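Local structure of putative ring-cleaving dioxygenase MhqO (Bacillus subtilis subsp. subtilis, 3OAJ) at residues 89-94 / 147-152; 170-175 / 187-192; 242-247 / 253-258; 276-281 / 286-291. The protein probably acts as an iron-dependent extradiol ring-cleaving dioxygenase that may contribute to the breakdown and detoxification of aromatic compounds. All coordinates share one frame; numbering follows the deposited sequence.

Contact 1 of 4, residues 89-94 / 147-152; sequences KGAMAF and PDVAIK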
loop_
_atom_site.group_PDB
_atom_site.type_symbol
_atom_site.label_atom_id
_atom_site.label_comp_id
_atom_site.label_asym_id
_atom_site.label_seq_id
_atom_site.Cartn_x
_atom_site.Cartn_y
_atom_site.Cartn_z
ATOM N N LYS A 89 -8.545 7.531 17.297
ATOM C CA LYS A 89 -8.518 8.862 17.907
ATOM C C LYS A 89 -7.797 8.771 19.246
ATOM O O LYS A 89 -8.050 7.861 20.041
ATOM C CB LYS A 89 -9.929 9.453 18.067
ATOM C CG LYS A 89 -10.555 10.076 16.784
ATOM C CD LYS A 89 -9.717 11.207 16.100
ATOM C CE LYS A 89 -9.449 12.432 16.995
ATOM N NZ LYS A 89 -8.425 13.361 16.384
ATOM N N GLY A 90 -6.876 9.704 19.468
ATOM C CA GLY A 90 -6.084 9.766 20.686
ATOM C C GLY A 90 -4.779 9.004 20.669
ATOM O O GLY A 90 -4.010 9.092 21.614
ATOM N N ALA A 91 -4.503 8.272 19.592
ATOM C CA ALA A 91 -3.306 7.429 19.566
ATOM C C ALA A 91 -2.036 8.128 19.054
ATOM O O ALA A 91 -0.964 7.530 19.076
ATOM C CB ALA A 91 -3.572 6.167 18.753
ATOM N N MET A 92 -2.133 9.386 18.619
ATOM C CA MET A 92 -0.975 10.071 18.047
ATOM C C MET A 92 0.256 10.021 18.958
ATOM O O MET A 92 1.358 9.722 18.485
ATOM C CB MET A 92 -1.320 11.512 17.661
ATOM C CG MET A 92 -0.278 12.171 16.780
ATOM S SD MET A 92 -0.005 11.215 15.278
ATOM C CE MET A 92 -1.307 11.863 14.226
ATOM N N ALA A 93 0.066 10.305 20.255
ATOM C CA ALA A 93 1.175 10.309 21.218
ATOM C C ALA A 93 1.827 8.951 21.393
ATOM O O ALA A 93 3.021 8.880 21.699
ATOM C CB ALA A 93 0.733 10.863 22.576
ATOM N N PHE A 94 1.053 7.884 21.243
ATOM C CA PHE A 94 1.636 6.553 21.324
ATOM C C PHE A 94 2.684 6.435 20.220
ATOM O O PHE A 94 3.803 5.998 20.476
ATOM C CB PHE A 94 0.581 5.455 21.172
ATOM C CG PHE A 94 1.177 4.083 21.028
ATOM C CD1 PHE A 94 1.527 3.348 22.155
ATOM C CD2 PHE A 94 1.432 3.531 19.769
ATOM C CE1 PHE A 94 2.086 2.086 22.045
ATOM C CE2 PHE A 94 2.010 2.256 19.660
ATOM C CZ PHE A 94 2.342 1.536 20.795
ATOM N N PRO A 147 -4.829 -2.937 20.385
ATOM C CA PRO A 147 -5.909 -2.489 19.491
ATOM C C PRO A 147 -6.333 -1.031 19.669
ATOM O O PRO A 147 -6.847 -0.420 18.722
ATOM C CB PRO A 147 -7.059 -3.456 19.818
ATOM C CG PRO A 147 -6.371 -4.680 20.311
ATOM C CD PRO A 147 -5.181 -4.186 21.087
ATOM N N ASP A 148 -6.086 -0.466 20.851
ATOM C CA ASP A 148 -6.486 0.904 21.137
ATOM C C ASP A 148 -5.599 1.923 20.425
ATOM O O ASP A 148 -5.969 3.086 20.295
ATOM C CB ASP A 148 -6.576 1.154 22.663
ATOM C CG ASP A 148 -5.261 0.913 23.382
ATOM O OD1 ASP A 148 -4.379 0.240 22.827
ATOM O OD2 ASP A 148 -5.098 1.387 24.527
ATOM N N VAL A 149 -4.449 1.456 19.933
ATOM C CA VAL A 149 -3.489 2.314 19.218
ATOM C C VAL A 149 -3.057 1.792 17.841
ATOM O O VAL A 149 -2.452 2.534 17.075
ATOM C CB VAL A 149 -2.193 2.606 20.067
ATOM C CG1 VAL A 149 -2.522 3.382 21.331
ATOM C CG2 VAL A 149 -1.430 1.327 20.408
ATOM N N ALA A 150 -3.371 0.536 17.513
ATOM C CA ALA A 150 -2.818 -0.097 16.309
ATOM C C ALA A 150 -3.273 0.596 15.036
ATOM O O ALA A 150 -4.394 1.135 14.959
ATOM C CB ALA A 150 -3.197 -1.560 16.272
ATOM N N ILE A 151 -2.393 0.584 14.035
ATOM C CA ILE A 151 -2.725 1.074 12.700
ATOM C C ILE A 151 -3.871 0.247 12.128
ATOM O O ILE A 151 -3.779 -0.976 12.009
ATOM C CB ILE A 151 -1.477 1.043 11.782
ATOM C CG1 ILE A 151 -0.465 2.072 12.295
ATOM C CG2 ILE A 151 -1.859 1.280 10.320
ATOM C CD1 ILE A 151 0.924 1.904 11.708
ATOM N N LYS A 152 -4.957 0.931 11.780
ATOM C CA LYS A 152 -6.176 0.275 11.289
ATOM C C LYS A 152 -6.140 -0.049 9.790
ATOM O O LYS A 152 -6.938 -0.834 9.285
ATOM C CB LYS A 152 -7.386 1.147 11.615
ATOM C CG LYS A 152 -7.481 1.441 13.113
ATOM C CD LYS A 152 -8.839 1.989 13.533
ATOM C CE LYS A 152 -9.023 3.435 13.092
ATOM N NZ LYS A 152 -10.378 3.940 13.465
#

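Contact 2 of 4, residues 170-175 / 187-192; sequences LLENIM and VRYRSA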
loop_
_atom_site.group_PDB
_atom_site.type_symbol
_atom_site.label_atom_id
_atom_site.label_comp_id
_atom_site.label_asym_id
_atom_site.label_seq_id
_atom_site.Cartn_x
_atom_site.Cartn_y
_atom_site.Cartn_z
ATOM N N LEU A 170 -9.807 11.697 -13.695
ATOM C CA LEU A 170 -9.897 10.249 -13.505
ATOM C C LEU A 170 -10.477 9.857 -12.134
ATOM O O LEU A 170 -11.407 9.056 -12.042
ATOM C CB LEU A 170 -8.518 9.620 -13.702
ATOM C CG LEU A 170 -8.342 8.150 -13.345
ATOM C CD1 LEU A 170 -9.249 7.210 -14.172
ATOM C CD2 LEU A 170 -6.887 7.762 -13.529
ATOM N N LEU A 171 -9.919 10.413 -11.061
ATOM C CA LEU A 171 -10.382 10.074 -9.721
ATOM C C LEU A 171 -11.849 10.421 -9.518
ATOM O O LEU A 171 -12.624 9.601 -8.991
ATOM C CB LEU A 171 -9.519 10.797 -8.692
ATOM C CG LEU A 171 -8.093 10.264 -8.545
ATOM C CD1 LEU A 171 -7.260 11.211 -7.698
ATOM C CD2 LEU A 171 -8.089 8.833 -7.972
ATOM N N GLU A 172 -12.234 11.636 -9.904
ATOM C CA GLU A 172 -13.588 12.118 -9.612
ATOM C C GLU A 172 -14.620 11.557 -10.586
ATOM O O GLU A 172 -15.654 11.021 -10.178
ATOM C CB GLU A 172 -13.634 13.646 -9.638
ATOM C CG GLU A 172 -14.969 14.198 -9.136
ATOM C CD GLU A 172 -14.991 15.709 -9.032
ATOM O OE1 GLU A 172 -13.917 16.341 -9.137
ATOM O OE2 GLU A 172 -16.090 16.269 -8.823
ATOM N N ASN A 173 -14.326 11.666 -11.872
ATOM C CA ASN A 173 -15.352 11.493 -12.896
ATOM C C ASN A 173 -15.402 10.108 -13.525
ATOM O O ASN A 173 -16.422 9.725 -14.083
ATOM C CB ASN A 173 -15.248 12.614 -13.934
ATOM C CG ASN A 173 -15.297 13.986 -13.287
ATOM O OD1 ASN A 173 -16.167 14.251 -12.443
ATOM N ND2 ASN A 173 -14.362 14.854 -13.652
ATOM N N ILE A 174 -14.308 9.354 -13.404
ATOM C CA ILE A 174 -14.273 7.969 -13.866
ATOM C C ILE A 174 -14.324 6.997 -12.697
ATOM O O ILE A 174 -15.037 5.994 -12.736
ATOM C CB ILE A 174 -13.034 7.688 -14.753
ATOM C CG1 ILE A 174 -13.191 8.418 -16.089
ATOM C CG2 ILE A 174 -12.817 6.169 -14.950
ATOM C CD1 ILE A 174 -12.261 7.945 -17.170
ATOM N N MET A 175 -13.552 7.287 -11.653
ATOM C CA MET A 175 -13.426 6.351 -10.551
ATOM C C MET A 175 -14.411 6.593 -9.418
ATOM O O MET A 175 -14.462 5.814 -8.469
ATOM C CB MET A 175 -11.985 6.315 -10.044
ATOM C CG MET A 175 -11.053 5.666 -11.043
ATOM S SD MET A 175 -9.321 5.820 -10.584
ATOM C CE MET A 175 -9.224 4.777 -9.124
ATOM N N VAL A 187 -5.582 18.964 -3.788
ATOM C CA VAL A 187 -7.008 18.680 -3.866
ATOM C C VAL A 187 -7.237 17.324 -3.202
ATOM O O VAL A 187 -6.433 16.393 -3.367
ATOM C CB VAL A 187 -7.572 18.761 -5.318
ATOM C CG1 VAL A 187 -6.870 17.767 -6.230
ATOM C CG2 VAL A 187 -9.088 18.561 -5.333
ATOM N N ARG A 188 -8.314 17.239 -2.421
ATOM C CA ARG A 188 -8.640 16.028 -1.663
ATOM C C ARG A 188 -9.886 15.352 -2.212
ATOM O O ARG A 188 -10.895 16.016 -2.505
ATOM C CB ARG A 188 -8.850 16.362 -0.184
ATOM C CG ARG A 188 -9.328 15.180 0.669
ATOM C CD ARG A 188 -9.150 15.463 2.153
ATOM N NE ARG A 188 -7.751 15.289 2.534
ATOM C CZ ARG A 188 -7.310 15.148 3.780
ATOM N NH1 ARG A 188 -8.171 15.157 4.791
ATOM N NH2 ARG A 188 -6.007 14.977 4.003
ATOM N N TYR A 189 -9.803 14.037 -2.323
ATOM C CA TYR A 189 -10.864 13.168 -2.747
ATOM C C TYR A 189 -11.159 12.095 -1.708
ATOM O O TYR A 189 -10.304 11.703 -1.010
ATOM C CB TYR A 189 -10.486 12.523 -4.100
ATOM C CG TYR A 189 -10.530 13.484 -5.248
ATOM C CD1 TYR A 189 -11.715 13.816 -5.791
ATOM C CD2 TYR A 189 -9.415 14.064 -5.772
ATOM C CE1 TYR A 189 -11.823 14.668 -6.762
ATOM C CE2 TYR A 189 -9.548 14.978 -6.804
ATOM C CZ TYR A 189 -10.775 15.248 -7.269
ATOM O OH TYR A 189 -11.039 16.070 -8.278
ATOM N N ARG A 190 -12.396 11.638 -1.634
ATOM C CA ARG A 190 -12.780 10.600 -0.685
ATOM C C ARG A 190 -13.522 9.496 -1.432
ATOM O O ARG A 190 -14.440 9.778 -2.210
ATOM C CB ARG A 190 -13.650 11.210 0.428
ATOM C CG ARG A 190 -14.314 10.239 1.369
ATOM C CD ARG A 190 -14.979 10.973 2.531
ATOM N NE ARG A 190 -14.011 11.338 3.558
ATOM C CZ ARG A 190 -13.693 10.553 4.588
ATOM N NH1 ARG A 190 -14.286 9.369 4.725
ATOM N NH2 ARG A 190 -12.803 10.963 5.487
ATOM N N SER A 191 -13.124 8.249 -1.194
ATOM C CA SER A 191 -13.861 7.094 -1.713
ATOM C C SER A 191 -14.900 6.674 -0.689
ATOM O O SER A 191 -14.890 7.184 0.423
ATOM C CB SER A 191 -12.911 5.942 -2.073
ATOM O OG SER A 191 -12.214 5.475 -0.939
ATOM N N ALA A 192 -15.787 5.759 -1.074
ATOM C CA ALA A 192 -16.954 5.441 -0.248
ATOM C C ALA A 192 -16.685 4.448 0.871
ATOM O O ALA A 192 -17.506 4.298 1.784
ATOM C CB ALA A 192 -18.123 4.966 -1.115
#

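Contact 3 of 4, residues 242-247 / 253-258; sequences GVTPVR and NAIYFR. With SO4 (sulfate ion), chain D.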
loop_
_atom_site.group_PDB
_atom_site.type_symbol
_atom_site.label_atom_id
_atom_site.label_comp_id
_atom_site.label_asym_id
_atom_site.label_seq_id
_atom_site.Cartn_x
_atom_site.Cartn_y
_atom_site.Cartn_z
ATOM N N GLY A 242 -4.719 2.327 -21.742
ATOM C CA GLY A 242 -4.350 0.928 -21.937
ATOM C C GLY A 242 -4.507 0.151 -20.634
ATOM O O GLY A 242 -4.069 0.617 -19.581
ATOM N N VAL A 243 -5.086 -1.048 -20.712
ATOM C CA VAL A 243 -5.295 -1.903 -19.527
ATOM C C VAL A 243 -4.823 -3.325 -19.823
ATOM O O VAL A 243 -5.063 -3.858 -20.919
ATOM C CB VAL A 243 -6.790 -1.907 -19.014
ATOM C CG1 VAL A 243 -7.735 -2.483 -20.026
ATOM C CG2 VAL A 243 -6.937 -2.604 -17.662
ATOM N N THR A 244 -4.152 -3.929 -18.846
ATOM C CA THR A 244 -3.670 -5.292 -19.008
ATOM C C THR A 244 -4.802 -6.311 -18.976
ATOM O O THR A 244 -5.905 -6.004 -18.498
ATOM C CB THR A 244 -2.685 -5.689 -17.898
ATOM O OG1 THR A 244 -3.379 -5.761 -16.643
ATOM C CG2 THR A 244 -1.516 -4.734 -17.804
ATOM N N PRO A 245 -4.514 -7.549 -19.443
ATOM C CA PRO A 245 -5.402 -8.649 -19.118
ATOM C C PRO A 245 -5.464 -8.877 -17.611
ATOM O O PRO A 245 -4.607 -8.378 -16.854
ATOM C CB PRO A 245 -4.748 -9.849 -19.824
ATOM C CG PRO A 245 -3.855 -9.255 -20.850
ATOM C CD PRO A 245 -3.359 -7.994 -20.244
ATOM N N VAL A 246 -6.490 -9.602 -17.180
ATOM C CA VAL A 246 -6.579 -10.034 -15.794
ATOM C C VAL A 246 -5.460 -11.028 -15.523
ATOM O O VAL A 246 -5.275 -11.991 -16.285
ATOM C CB VAL A 246 -7.924 -10.728 -15.485
ATOM C CG1 VAL A 246 -7.946 -11.247 -14.047
ATOM C CG2 VAL A 246 -9.100 -9.788 -15.747
ATOM N N ARG A 247 -4.722 -10.781 -14.444
ATOM C CA ARG A 247 -3.676 -11.660 -13.959
ATOM C C ARG A 247 -4.054 -12.208 -12.600
ATOM O O ARG A 247 -4.390 -11.452 -11.690
ATOM C CB ARG A 247 -2.350 -10.895 -13.899
ATOM C CG ARG A 247 -1.834 -10.561 -15.300
ATOM C CD ARG A 247 -0.722 -9.537 -15.315
ATOM N NE ARG A 247 -0.401 -9.205 -16.703
ATOM C CZ ARG A 247 0.282 -8.133 -17.090
ATOM N NH1 ARG A 247 0.739 -7.265 -16.197
ATOM N NH2 ARG A 247 0.501 -7.931 -18.378
ATOM N N ASN A 253 -7.186 -11.139 -8.020
ATOM C CA ASN A 253 -6.915 -10.945 -9.445
ATOM C C ASN A 253 -6.629 -9.460 -9.662
ATOM O O ASN A 253 -7.156 -8.610 -8.938
ATOM C CB ASN A 253 -8.105 -11.409 -10.291
ATOM C CG ASN A 253 -8.306 -12.920 -10.239
ATOM O OD1 ASN A 253 -7.347 -13.682 -10.133
ATOM N ND2 ASN A 253 -9.564 -13.355 -10.266
ATOM N N ALA A 254 -5.771 -9.169 -10.634
ATOM C CA ALA A 254 -5.269 -7.823 -10.900
ATOM C C ALA A 254 -5.380 -7.412 -12.362
ATOM O O ALA A 254 -5.164 -8.225 -13.246
ATOM C CB ALA A 254 -3.813 -7.733 -10.483
ATOM N N ILE A 255 -5.734 -6.144 -12.590
ATOM C CA ILE A 255 -5.500 -5.469 -13.870
ATOM C C ILE A 255 -4.741 -4.188 -13.579
ATOM O O ILE A 255 -4.886 -3.600 -12.501
ATOM C CB ILE A 255 -6.805 -5.154 -14.644
ATOM C CG1 ILE A 255 -7.761 -4.280 -13.810
ATOM C CG2 ILE A 255 -7.495 -6.458 -15.038
ATOM C CD1 ILE A 255 -9.038 -3.873 -14.553
ATOM N N TYR A 256 -3.934 -3.771 -14.547
ATOM C CA TYR A 256 -3.075 -2.578 -14.400
ATOM C C TYR A 256 -3.289 -1.592 -15.541
ATOM O O TYR A 256 -3.482 -1.985 -16.694
ATOM C CB TYR A 256 -1.588 -2.975 -14.375
ATOM C CG TYR A 256 -1.225 -4.029 -13.340
ATOM C CD1 TYR A 256 -0.745 -3.669 -12.079
ATOM C CD2 TYR A 256 -1.390 -5.394 -13.618
ATOM C CE1 TYR A 256 -0.420 -4.649 -11.124
ATOM C CE2 TYR A 256 -1.070 -6.372 -12.685
ATOM C CZ TYR A 256 -0.593 -5.996 -11.439
ATOM O OH TYR A 256 -0.273 -6.968 -10.505
ATOM N N PHE A 257 -3.199 -0.305 -15.216
ATOM C CA PHE A 257 -3.199 0.737 -16.244
ATOM C C PHE A 257 -2.418 1.935 -15.755
ATOM O O PHE A 257 -2.569 2.348 -14.592
ATOM C CB PHE A 257 -4.624 1.131 -16.670
ATOM C CG PHE A 257 -5.456 1.795 -15.596
ATOM C CD1 PHE A 257 -6.062 1.044 -14.593
ATOM C CD2 PHE A 257 -5.708 3.181 -15.641
ATOM C CE1 PHE A 257 -6.877 1.659 -13.621
ATOM C CE2 PHE A 257 -6.516 3.797 -14.679
ATOM C CZ PHE A 257 -7.102 3.035 -13.677
ATOM N N ARG A 258 -1.566 2.466 -16.632
ATOM C CA ARG A 258 -0.850 3.694 -16.303
ATOM C C ARG A 258 -1.726 4.878 -16.624
ATOM O O ARG A 258 -2.265 4.991 -17.739
ATOM C CB ARG A 258 0.485 3.794 -17.048
ATOM C CG ARG A 258 1.385 4.853 -16.393
ATOM C CD ARG A 258 2.819 4.676 -16.728
ATOM N NE ARG A 258 3.388 3.417 -16.259
ATOM C CZ ARG A 258 4.019 3.242 -15.102
ATOM N NH1 ARG A 258 4.143 4.244 -14.223
ATOM N NH2 ARG A 258 4.540 2.050 -14.822
HETATM S S SO4 D . 0.890 -6.620 -7.178
HETATM O O1 SO4 D . 1.429 -6.222 -8.477
HETATM O O2 SO4 D . 1.380 -7.911 -6.736
HETATM O O3 SO4 D . 1.166 -5.617 -6.149
HETATM O O4 SO4 D . -0.558 -6.774 -7.349
HETATM O O HOH W 1 -1.351 1.244 -19.224
HETATM O O HOH W 2 -2.644 3.848 -20.313
HETATM O O HOH W 3 -1.674 -1.510 -19.016
#

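Contact 4 of 4, residues 276-281 / 286-291; sequences HDETQE and KLMLPV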
loop_
_atom_site.group_PDB
_atom_site.type_symbol
_atom_site.label_atom_id
_atom_site.label_comp_id
_atom_site.label_asym_id
_atom_site.label_seq_id
_atom_site.Cartn_x
_atom_site.Cartn_y
_atom_site.Cartn_z
ATOM N N HIS A 276 -6.343 -18.498 2.057
ATOM C CA HIS A 276 -6.870 -19.621 1.281
ATOM C C HIS A 276 -5.808 -20.613 0.816
ATOM O O HIS A 276 -6.149 -21.610 0.178
ATOM C CB HIS A 276 -7.676 -19.123 0.084
ATOM C CG HIS A 276 -6.835 -18.830 -1.112
ATOM N ND1 HIS A 276 -6.185 -17.631 -1.283
ATOM C CD2 HIS A 276 -6.504 -19.595 -2.180
ATOM C CE1 HIS A 276 -5.502 -17.663 -2.413
ATOM N NE2 HIS A 276 -5.683 -18.843 -2.979
ATOM N N ASP A 277 -4.533 -20.332 1.086
ATOM C CA ASP A 277 -3.509 -21.373 0.984
ATOM C C ASP A 277 -2.767 -21.586 2.309
ATOM O O ASP A 277 -1.900 -22.448 2.420
ATOM C CB ASP A 277 -2.561 -21.156 -0.206
ATOM C CG ASP A 277 -1.760 -19.873 -0.112
ATOM O OD1 ASP A 277 -1.933 -19.104 0.852
ATOM O OD2 ASP A 277 -0.961 -19.634 -1.042
ATOM N N GLU A 278 -3.144 -20.780 3.303
ATOM C CA GLU A 278 -2.779 -20.970 4.696
ATOM C C GLU A 278 -4.010 -20.608 5.515
ATOM O O GLU A 278 -4.855 -19.829 5.072
ATOM C CB GLU A 278 -1.641 -20.032 5.110
ATOM C CG GLU A 278 -0.318 -20.250 4.410
ATOM C CD GLU A 278 0.726 -19.228 4.812
ATOM O OE1 GLU A 278 0.663 -18.081 4.320
ATOM O OE2 GLU A 278 1.611 -19.569 5.624
ATOM N N THR A 279 -4.103 -21.135 6.726
ATOM C CA THR A 279 -5.189 -20.755 7.631
ATOM C C THR A 279 -5.029 -19.299 8.057
ATOM O O THR A 279 -3.922 -18.748 8.015
ATOM C CB THR A 279 -5.237 -21.642 8.885
ATOM O OG1 THR A 279 -4.036 -21.469 9.649
ATOM C CG2 THR A 279 -5.409 -23.117 8.498
ATOM N N GLN A 280 -6.136 -18.676 8.450
ATOM C CA GLN A 280 -6.116 -17.295 8.936
ATOM C C GLN A 280 -5.157 -17.145 10.120
ATOM O O GLN A 280 -4.468 -16.131 10.257
ATOM C CB GLN A 280 -7.527 -16.842 9.342
ATOM C CG GLN A 280 -8.559 -16.901 8.216
ATOM C CD GLN A 280 -9.615 -15.812 8.307
ATOM O OE1 GLN A 280 -10.573 -15.912 9.075
ATOM N NE2 GLN A 280 -9.446 -14.761 7.507
ATOM N N GLU A 281 -5.109 -18.166 10.972
ATOM C CA GLU A 281 -4.270 -18.123 12.166
ATOM C C GLU A 281 -2.764 -18.268 11.889
ATOM O O GLU A 281 -1.948 -17.853 12.713
ATOM C CB GLU A 281 -4.760 -19.132 13.219
ATOM C CG GLU A 281 -5.933 -18.585 14.045
ATOM C CD GLU A 281 -6.728 -19.653 14.788
ATOM O OE1 GLU A 281 -6.205 -20.766 15.011
ATOM O OE2 GLU A 281 -7.886 -19.363 15.169
ATOM N N LYS A 286 4.749 -19.438 6.262
ATOM C CA LYS A 286 5.477 -20.281 5.317
ATOM C C LYS A 286 5.662 -19.588 3.979
ATOM O O LYS A 286 4.831 -18.767 3.572
ATOM C CB LYS A 286 4.739 -21.599 5.097
ATOM C CG LYS A 286 4.711 -22.517 6.306
ATOM C CD LYS A 286 3.982 -23.803 5.970
ATOM C CE LYS A 286 2.517 -23.519 5.695
ATOM N NZ LYS A 286 1.886 -24.510 4.787
ATOM N N LEU A 287 6.744 -19.922 3.281
ATOM C CA LEU A 287 6.938 -19.420 1.926
ATOM C C LEU A 287 5.951 -20.093 0.971
ATOM O O LEU A 287 6.056 -21.294 0.677
ATOM C CB LEU A 287 8.379 -19.631 1.441
ATOM C CG LEU A 287 8.655 -19.094 0.027
ATOM C CD1 LEU A 287 8.713 -17.556 -0.033
ATOM C CD2 LEU A 287 9.903 -19.726 -0.585
ATOM N N MET A 288 4.983 -19.313 0.502
ATOM C CA MET A 288 4.007 -19.804 -0.460
ATOM C C MET A 288 4.485 -19.482 -1.866
ATOM O O MET A 288 5.044 -18.409 -2.104
ATOM C CB MET A 288 2.635 -19.182 -0.197
ATOM C CG MET A 288 2.168 -19.298 1.254
ATOM S SD MET A 288 2.308 -20.971 1.947
ATOM C CE MET A 288 1.077 -21.794 0.950
ATOM N N LEU A 289 4.281 -20.410 -2.796
ATOM C CA LEU A 289 4.746 -20.202 -4.176
ATOM C C LEU A 289 3.633 -20.268 -5.201
ATOM O O LEU A 289 2.744 -21.108 -5.060
ATOM C CB LEU A 289 5.802 -21.247 -4.541
ATOM C CG LEU A 289 7.145 -21.179 -3.817
ATOM C CD1 LEU A 289 8.044 -22.328 -4.250
ATOM C CD2 LEU A 289 7.861 -19.842 -4.025
ATOM N N PRO A 290 3.676 -19.386 -6.229
ATOM C CA PRO A 290 2.824 -19.614 -7.394
ATOM C C PRO A 290 3.096 -21.051 -7.858
ATOM O O PRO A 290 4.259 -21.460 -7.939
ATOM C CB PRO A 290 3.315 -18.569 -8.399
ATOM C CG PRO A 290 3.887 -17.451 -7.559
ATOM C CD PRO A 290 4.478 -18.151 -6.358
ATOM N N VAL A 291 2.032 -21.830 -8.079
ATOM C CA VAL A 291 2.142 -23.274 -8.348
ATOM C C VAL A 291 3.116 -23.590 -9.489
ATOM O O VAL A 291 3.787 -24.623 -9.462
ATOM C CB VAL A 291 0.744 -23.945 -8.568
ATOM C CG1 VAL A 291 0.026 -23.392 -9.810
ATOM C CG2 VAL A 291 0.857 -25.454 -8.645
HETATM O O HOH W 4 0.218 -21.364 -2.745
HETATM O O HOH W 5 -0.264 -24.057 3.569
HETATM O O HOH W 6 2.987 -16.834 3.982
#

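Contact 1 of 4, residues 89-94 / 147-152
Val149 packs against Phe94 and Ala91 where the linker before strand 153-160 runs past the start of helix 92-101, in an enzyme built from the βαβββ units of the vicinal oxygen chelate fold. The tight part is a CH-pi contact. The CG2 methyl of Val149 stands over the middle of one face of the Phe94 ring, 3.5 Å from the ring centroid and only 8° off the ring normal. With CG anti to the backbone N (chi1 171°) the ring is carried toward the linker, and chi2 near 85° turns its face to Val149. Both valine branches lie along the same side of Phe94: CG2 over the ring, CG1 at the root of the side chain, 3.7 Å from Phe94 CB.

The other side is looser. Asp148 is exposed and reaches the helix start only distantly, with its carbonyl O 4.2 Å from Ala91 CB; its carboxylate turns to Thr146 instead. No hydrogen bond spans the two segments, so the contact rests on apolar packing, an example of a linker laid on a helix start largely through one branched side chain. Polar ties lie around it: Glu131 binds Lys89 and the backbone N atoms of Gly90 and Met92, and Trp95 NE1 bonds to Val149 O. Closing the apolar cluster, the CG1 methyl of Val149 lies 3.9 Å from the CB of Ala91.

Contact 2 of 4, residues 170-175 / 187-192
Tyr189 projects from strand 186-190 toward helix 164-174 of the second VOC domain and is met there by two consecutive residues that approach it differently. Leu171 lies over one face of the ring: its CB is above that face, while its CD1 reaches CD2 of Tyr189 at 4.1 Å. Glu172 runs across the tyrosine at about a right angle. An extended side chain, with CG trans to the backbone N (chi1 -171°), takes its carboxylate past the phenol, and OE1 arrives in the plane of the ring at its edge. The carboxylate itself is turned 54° from the ring plane. Glu172 CB packs 3.5 Å from Tyr189 CE1, so the polar approach also has an apolar footing. The hydroxyl of Tyr189 lies 3.0 Å from Glu172 OE1, a possible hydrogen bond whose proton has another acceptor within reach. Arg179 NE adds a long, weak ion pair to the same oxygen. With a phenol beside OE1 and a guanidinium farther off, Glu172 is probably ionised, and its charge may be eased by both, at the edge of an otherwise apolar helix-on-sheet contact.

Contact 3 of 4, residues 242-247 / 253-258
Thr244 turns OG1 between its backbone N and carbonyl carbon (chi1 67°), which brings the hydroxyl to the backbone of Tyr256 in the outer part of a mixed β-sheet of the vicinal oxygen chelate fold. OG1 accepts from Tyr256 N at 2.9 Å, taking the place of a backbone carbonyl, and donates to Pro245 O. Thr244 N bonds in return to Tyr256 O. Pro245 is an extra residue in the register. Beyond it Arg247 and Ala254 form an antiparallel hydrogen-bonded pair, its bond from Arg247 N nearly straight at 171°. At the other end the segments part, and two waters bridge Gly242 to Arg258.

One side of the pairing is apolar, with Val243 and Val246 against Ile255. On the other, the Arg247 guanidinium lies with one face over Thr244 CB, while its NH1 is 3.8 Å from Tyr256 CD2, the two planes 37° apart. Tyr256 extends into the metal pocket, its nearest side-chain atom about 4 Å from the zinc ion held by His11, His218 and Glu266, a site predicted to take iron. Arg249 NE bonds to its hydroxyl, and Tyr256 OH donates to O1 of a sulfate, probably from the crystallisation liquor, at 2.8 Å.

Contact 4 of 4, residues 276-281 / 286-291
Glu278 and Lys286 provide the direct hydrogen bond between the two segments. Lys286 N donates to Glu278 OE2 at 3.2 Å, meeting the oxygen on its syn side, 24° out of the carboxylate plane. This irregular loop after the chain's last β-strand is thus closed on itself by a carboxylate-to-backbone bond, not by strand pairing. The two side chains run antiparallel alongside one another, and Lys286 NZ stays 5.0 Å from Glu278 OE2, too far for a salt bridge.

Water supplies the second kind of link. One molecule joins Glu278 OE1 to Lys286 O, and another on Asp277 OD2 reaches Leu289 O only weakly.

The third kind is packing by Met288. Bends at chi2 (-49°) and chi3 (-67°) curl its chain back, laying SD 3.7 Å from Glu278 CG and bringing the CE methyl to 3.4 Å from Asp277 O and against the Asp277 carboxylate.

Both acids have charged partners elsewhere: Lys36 NZ forms salt bridges with Asp277 OD1 and Glu278 OE1, and Tyr251 OH holds Asp277 OD2. Lys36 belongs to strand 33-39, whose Gln37 makes a backbone hydrogen bond with Met288. The loop is thereby fastened to the outermost strand of a mixed sheet, while Leu289 packs between that strand and helix 297-303.

From the N terminus the four contacts follow in series; none encloses or crosses another. Contact 1 closes the longest loop, bringing the linker after strand 126-131 back to the start of helix 92-101. Contact 2 next joins helix 164-174 to strand 186-190, and contact 3 pairs the segment after helix 226-238 with strand 253-258. These two meet through Leu170 CD2 and Phe257 CE2, 4.1 Å apart, so a helix flanking one eight-stranded sheet packs against a strand of the other. Contact 4 closes a short loop between strand 264-269 and helix 297-303. Contacts 1 and 3 lie on opposite sides of the chain's centre, as do contacts 2 and 4.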